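PDB 5KYM: 1-acyl-sn-glycerol-3-phosphate acyltransferase from Thermotoga maritima, which catalyses transfer of an acyl chain to 1-acyl-sn-glycerol-3-phosphate (lysophosphatidic acid), probably yielding phosphatidic acid, as an integral membrane enzyme of the HX4D acyltransferase family. Local coordinates for residues G180-Y192 / V230-K242. Residues are numbered along the deposited sequence; the frame is centred on the assembly and turned at random.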
loop_
_atom_site.group_PDB
_atom_site.type_symbol
_atom_site.label_atom_id
_atom_site.label_comp_id
_atom_site.label_asym_id
_atom_site.label_seq_id
_atom_site.Cartn_x
_atom_site.Cartn_y
_atom_site.Cartn_z
ATOM N N GLY A 180 20.151 1.710 -2.788
ATOM C CA GLY A 180 20.457 0.298 -2.810
ATOM C C GLY A 180 19.578 -0.650 -2.014
ATOM O O GLY A 180 19.944 -1.833 -1.868
ATOM N N VAL A 181 18.397 -0.206 -1.549
ATOM C CA VAL A 181 17.486 -1.156 -0.848
ATOM C C VAL A 181 16.708 -1.994 -1.898
ATOM O O VAL A 181 16.403 -1.509 -3.002
ATOM C CB VAL A 181 16.552 -0.547 0.263
ATOM C CG1 VAL A 181 16.887 0.923 0.606
ATOM C CG2 VAL A 181 15.083 -0.697 -0.083
ATOM N N PRO A 182 16.378 -3.237 -1.548
ATOM C CA PRO A 182 15.686 -4.100 -2.490
ATOM C C PRO A 182 14.245 -3.709 -2.763
ATOM O O PRO A 182 13.517 -3.323 -1.861
ATOM C CB PRO A 182 15.723 -5.489 -1.843
ATOM C CG PRO A 182 16.284 -5.309 -0.478
ATOM C CD PRO A 182 16.674 -3.894 -0.273
ATOM N N VAL A 183 13.887 -3.789 -4.043
ATOM C CA VAL A 183 12.533 -3.585 -4.557
ATOM C C VAL A 183 11.780 -4.905 -4.433
ATOM O O VAL A 183 12.334 -5.975 -4.726
ATOM C CB VAL A 183 12.617 -3.113 -6.028
ATOM C CG1 VAL A 183 11.261 -3.110 -6.697
ATOM C CG2 VAL A 183 13.217 -1.729 -6.053
ATOM N N LEU A 184 10.541 -4.843 -3.980
ATOM C CA LEU A 184 9.712 -6.066 -3.832
ATOM C C LEU A 184 8.526 -5.822 -4.760
ATOM O O LEU A 184 7.593 -5.125 -4.375
ATOM C CB LEU A 184 9.266 -6.312 -2.373
ATOM C CG LEU A 184 8.279 -7.453 -2.142
ATOM C CD1 LEU A 184 8.997 -8.726 -2.449
ATOM C CD2 LEU A 184 7.588 -7.519 -0.807
ATOM N N PRO A 185 8.561 -6.380 -5.985
ATOM C CA PRO A 185 7.489 -6.115 -6.920
ATOM C C PRO A 185 6.198 -6.787 -6.518
ATOM O O PRO A 185 6.263 -7.923 -6.125
ATOM C CB PRO A 185 8.002 -6.716 -8.221
ATOM C CG PRO A 185 9.450 -6.723 -8.065
ATOM C CD PRO A 185 9.628 -7.128 -6.626
ATOM N N VAL A 186 5.062 -6.087 -6.640
ATOM C CA VAL A 186 3.761 -6.625 -6.229
ATOM C C VAL A 186 2.743 -6.349 -7.289
ATOM O O VAL A 186 2.757 -5.291 -7.800
ATOM C CB VAL A 186 3.272 -5.982 -4.922
ATOM C CG1 VAL A 186 1.834 -6.352 -4.641
ATOM C CG2 VAL A 186 4.158 -6.456 -3.798
ATOM N N SER A 187 1.850 -7.279 -7.585
ATOM C CA SER A 187 0.811 -7.038 -8.558
ATOM C C SER A 187 -0.522 -7.175 -7.847
ATOM O O SER A 187 -0.755 -8.160 -7.123
ATOM C CB SER A 187 0.879 -8.075 -9.652
ATOM O OG SER A 187 2.166 -8.203 -10.205
ATOM N N ILE A 188 -1.404 -6.198 -8.061
ATOM C CA ILE A 188 -2.706 -6.105 -7.389
ATOM C C ILE A 188 -3.768 -6.256 -8.464
ATOM O O ILE A 188 -3.720 -5.532 -9.504
ATOM C CB ILE A 188 -2.894 -4.720 -6.802
ATOM C CG1 ILE A 188 -1.844 -4.444 -5.708
ATOM C CG2 ILE A 188 -4.315 -4.565 -6.247
ATOM C CD1 ILE A 188 -1.936 -3.075 -5.035
ATOM N N TRP A 189 -4.714 -7.183 -8.268
ATOM C CA TRP A 189 -5.860 -7.217 -9.131
ATOM C C TRP A 189 -7.152 -7.395 -8.411
ATOM O O TRP A 189 -7.277 -8.300 -7.643
ATOM C CB TRP A 189 -5.748 -8.359 -10.075
ATOM C CG TRP A 189 -6.882 -8.309 -11.077
ATOM C CD1 TRP A 189 -7.900 -9.152 -11.209
ATOM C CD2 TRP A 189 -7.064 -7.304 -12.072
ATOM N NE1 TRP A 189 -8.711 -8.763 -12.232
ATOM C CE2 TRP A 189 -8.228 -7.612 -12.774
ATOM C CE3 TRP A 189 -6.333 -6.158 -12.422
ATOM C CZ2 TRP A 189 -8.723 -6.817 -13.789
ATOM C CZ3 TRP A 189 -6.819 -5.361 -13.435
ATOM C CH2 TRP A 189 -8.011 -5.691 -14.103
ATOM N N GLY A 190 -8.136 -6.555 -8.712
ATOM C CA GLY A 190 -9.473 -6.578 -8.080
ATOM C C GLY A 190 -9.875 -5.398 -7.171
ATOM O O GLY A 190 -11.032 -5.207 -6.918
ATOM N N THR A 191 -8.937 -4.633 -6.671
ATOM C CA THR A 191 -9.277 -3.510 -5.893
ATOM C C THR A 191 -9.943 -2.483 -6.806
ATOM O O THR A 191 -10.770 -1.682 -6.344
ATOM C CB THR A 191 -8.068 -2.868 -5.191
ATOM O OG1 THR A 191 -7.038 -2.526 -6.145
ATOM C CG2 THR A 191 -7.528 -3.764 -4.213
ATOM N N TYR A 192 -9.594 -2.495 -8.090
ATOM C CA TYR A 192 -10.289 -1.627 -9.058
ATOM C C TYR A 192 -11.813 -1.903 -9.214
ATOM O O TYR A 192 -12.585 -0.972 -9.359
ATOM C CB TYR A 192 -9.569 -1.633 -10.420
ATOM C CG TYR A 192 -10.390 -1.072 -11.530
ATOM C CD1 TYR A 192 -10.520 0.309 -11.708
ATOM C CD2 TYR A 192 -11.087 -1.893 -12.380
ATOM C CE1 TYR A 192 -11.324 0.854 -12.705
ATOM C CE2 TYR A 192 -11.857 -1.349 -13.420
ATOM C CZ TYR A 192 -11.946 0.022 -13.556
ATOM O OH TYR A 192 -12.677 0.568 -14.536
ATOM N N VAL A 230 11.165 -4.294 -13.401
ATOM C CA VAL A 230 10.137 -4.340 -12.371
ATOM C C VAL A 230 8.747 -4.160 -13.008
ATOM O O VAL A 230 7.829 -4.910 -12.732
ATOM C CB VAL A 230 10.427 -3.289 -11.279
ATOM C CG1 VAL A 230 9.263 -3.217 -10.285
ATOM C CG2 VAL A 230 11.712 -3.634 -10.542
ATOM N N GLU A 231 8.633 -3.170 -13.887
ATOM C CA GLU A 231 7.459 -2.962 -14.737
ATOM C C GLU A 231 6.965 -4.186 -15.463
ATOM O O GLU A 231 5.765 -4.426 -15.402
ATOM C CB GLU A 231 7.662 -1.821 -15.753
ATOM C CG GLU A 231 6.338 -1.342 -16.329
ATOM C CD GLU A 231 6.375 -0.128 -17.232
ATOM O OE1 GLU A 231 7.450 0.389 -17.591
ATOM O OE2 GLU A 231 5.260 0.294 -17.589
ATOM N N GLU A 232 7.836 -4.964 -16.124
ATOM C CA GLU A 232 7.356 -6.208 -16.790
ATOM C C GLU A 232 6.916 -7.169 -15.775
ATOM O O GLU A 232 5.850 -7.749 -15.956
ATOM C CB GLU A 232 8.303 -6.911 -17.792
ATOM C CG GLU A 232 8.320 -6.331 -19.237
ATOM C CD GLU A 232 7.175 -5.336 -19.599
ATOM O OE1 GLU A 232 6.068 -5.799 -20.028
ATOM O OE2 GLU A 232 7.381 -4.090 -19.461
ATOM N N VAL A 233 7.687 -7.310 -14.698
ATOM C CA VAL A 233 7.309 -8.243 -13.589
ATOM C C VAL A 233 5.903 -7.970 -13.023
ATOM O O VAL A 233 5.078 -8.882 -12.912
ATOM C CB VAL A 233 8.333 -8.229 -12.420
ATOM C CG1 VAL A 233 7.812 -9.055 -11.250
ATOM C CG2 VAL A 233 9.698 -8.747 -12.881
ATOM N N VAL A 234 5.663 -6.715 -12.693
ATOM C CA VAL A 234 4.408 -6.321 -12.107
ATOM C C VAL A 234 3.298 -6.541 -13.120
ATOM O O VAL A 234 2.270 -7.174 -12.789
ATOM C CB VAL A 234 4.385 -4.857 -11.628
ATOM C CG1 VAL A 234 3.006 -4.576 -11.028
ATOM C CG2 VAL A 234 5.455 -4.594 -10.581
ATOM N N LYS A 235 3.525 -6.037 -14.339
ATOM C CA LYS A 235 2.534 -6.148 -15.396
ATOM C C LYS A 235 2.095 -7.558 -15.681
ATOM O O LYS A 235 0.899 -7.792 -15.834
ATOM C CB LYS A 235 3.005 -5.495 -16.692
ATOM C CG LYS A 235 2.642 -4.041 -16.786
ATOM C CD LYS A 235 3.181 -3.560 -18.094
ATOM C CE LYS A 235 2.908 -2.072 -18.291
ATOM N NZ LYS A 235 3.225 -1.677 -19.709
ATOM N N ARG A 236 3.059 -8.468 -15.767
ATOM C CA ARG A 236 2.779 -9.868 -16.051
ATOM C C ARG A 236 1.921 -10.461 -14.945
ATOM O O ARG A 236 1.073 -11.302 -15.200
ATOM C CB ARG A 236 4.057 -10.699 -16.264
ATOM C CG ARG A 236 3.769 -12.091 -16.841
ATOM C CD ARG A 236 5.016 -12.869 -17.297
ATOM N NE ARG A 236 6.143 -12.828 -16.334
ATOM C CZ ARG A 236 7.203 -11.993 -16.361
ATOM N NH1 ARG A 236 7.362 -11.057 -17.314
ATOM N NH2 ARG A 236 8.130 -12.090 -15.406
ATOM N N GLY A 237 2.145 -10.017 -13.719
ATOM C CA GLY A 237 1.332 -10.462 -12.610
ATOM C C GLY A 237 -0.120 -10.106 -12.793
ATOM O O GLY A 237 -1.022 -10.942 -12.660
ATOM N N VAL A 238 -0.337 -8.850 -13.148
ATOM C CA VAL A 238 -1.675 -8.336 -13.334
ATOM C C VAL A 238 -2.407 -9.162 -14.377
ATOM O O VAL A 238 -3.559 -9.529 -14.193
ATOM C CB VAL A 238 -1.640 -6.866 -13.733
ATOM C CG1 VAL A 238 -3.026 -6.367 -14.009
ATOM C CG2 VAL A 238 -1.125 -6.088 -12.582
ATOM N N GLU A 239 -1.713 -9.478 -15.453
ATOM C CA GLU A 239 -2.266 -10.262 -16.509
ATOM C C GLU A 239 -2.651 -11.665 -16.020
ATOM O O GLU A 239 -3.751 -12.128 -16.301
ATOM C CB GLU A 239 -1.292 -10.299 -17.685
ATOM C CG GLU A 239 -1.153 -8.946 -18.369
ATOM C CD GLU A 239 -2.366 -8.585 -19.240
ATOM O OE1 GLU A 239 -2.709 -9.385 -20.179
ATOM O OE2 GLU A 239 -2.961 -7.512 -18.992
ATOM N N GLU A 240 -1.758 -12.342 -15.320
ATOM C CA GLU A 240 -2.055 -13.666 -14.785
ATOM C C GLU A 240 -3.209 -13.652 -13.806
ATOM O O GLU A 240 -4.043 -14.564 -13.800
ATOM C CB GLU A 240 -0.857 -14.233 -14.056
ATOM C CG GLU A 240 0.250 -14.659 -15.006
ATOM C CD GLU A 240 1.479 -15.206 -14.302
ATOM O OE1 GLU A 240 1.359 -15.669 -13.122
ATOM O OE2 GLU A 240 2.549 -15.168 -14.975
ATOM N N LEU A 241 -3.224 -12.625 -12.963
ATOM C CA LEU A 241 -4.298 -12.419 -12.012
ATOM C C LEU A 241 -5.661 -12.089 -12.678
ATOM O O LEU A 241 -6.668 -12.626 -12.304
ATOM C CB LEU A 241 -3.887 -11.378 -10.996
ATOM C CG LEU A 241 -2.742 -11.774 -10.044
ATOM C CD1 LEU A 241 -2.350 -10.604 -9.130
ATOM C CD2 LEU A 241 -3.137 -12.910 -9.162
ATOM N N LYS A 242 -5.670 -11.245 -13.697
ATOM C CA LYS A 242 -6.840 -10.843 -14.443
ATOM C C LYS A 242 -7.515 -12.071 -15.058
ATOM O O LYS A 242 -8.735 -12.055 -15.305
ATOM C CB LYS A 242 -6.453 -9.843 -15.549
ATOM C CG LYS A 242 -7.643 -9.241 -16.321
ATOM C CD LYS A 242 -7.301 -8.257 -17.445
ATOM C CE LYS A 242 -6.740 -6.957 -16.831
ATOM N NZ LYS A 242 -6.630 -5.628 -17.552
#
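Ser187 OG and Val234 O form the only hydrogen bond between strand 183-189 and helix 230-242, a pair that illustrates how a helix lies along the face of a beta sheet. Ser187 OG gives its hydrogen to Val234 O at 2.8 Å, on a lone pair in the carbonyl plane; Val238 N, the regular helical donor, uses the same oxygen. With OG anti to the carbonyl carbon (chi1 -51°), the hydroxyl drops onto the helix beside Gly237, which has no side chain in its way. The buried OG is also hydrogen-bonded to His212 NE2, its strongest polar partner, in the loop after strand 207-211.

Apolar contacts extend to both ends. Val183 CG1 meets Val230 CG2 tip to tip at 3.9 Å, and Pro185 lays CB on Val233 CG1 at 3.8 Å. At the other end Lys242 CA stands over one ring face, 3.8 Å from the centroid of the Trp189 five-membered ring, a CH-pi contact, while the lysine chain, bent at chi3, runs on until Lys242 CE comes to Trp189 CH2. Val238 CG1 touches Trp189 CE3 at 3.7 Å, and Leu241 CB packs on Trp189 CB. Were Trp189 an alanine, the aliphatic part of Lys242 would probably lose its platform and a gap open beside Val238.

The axes of strand and helix are inclined by 29° and 7.0 Å apart at closest approach. Strand 183-189 lies inside the mixed sheet between strands 207-211 and 79-82; helix 223-243 packs on one sheet face, while Ile188, on the opposite face, packs on helix 89-96.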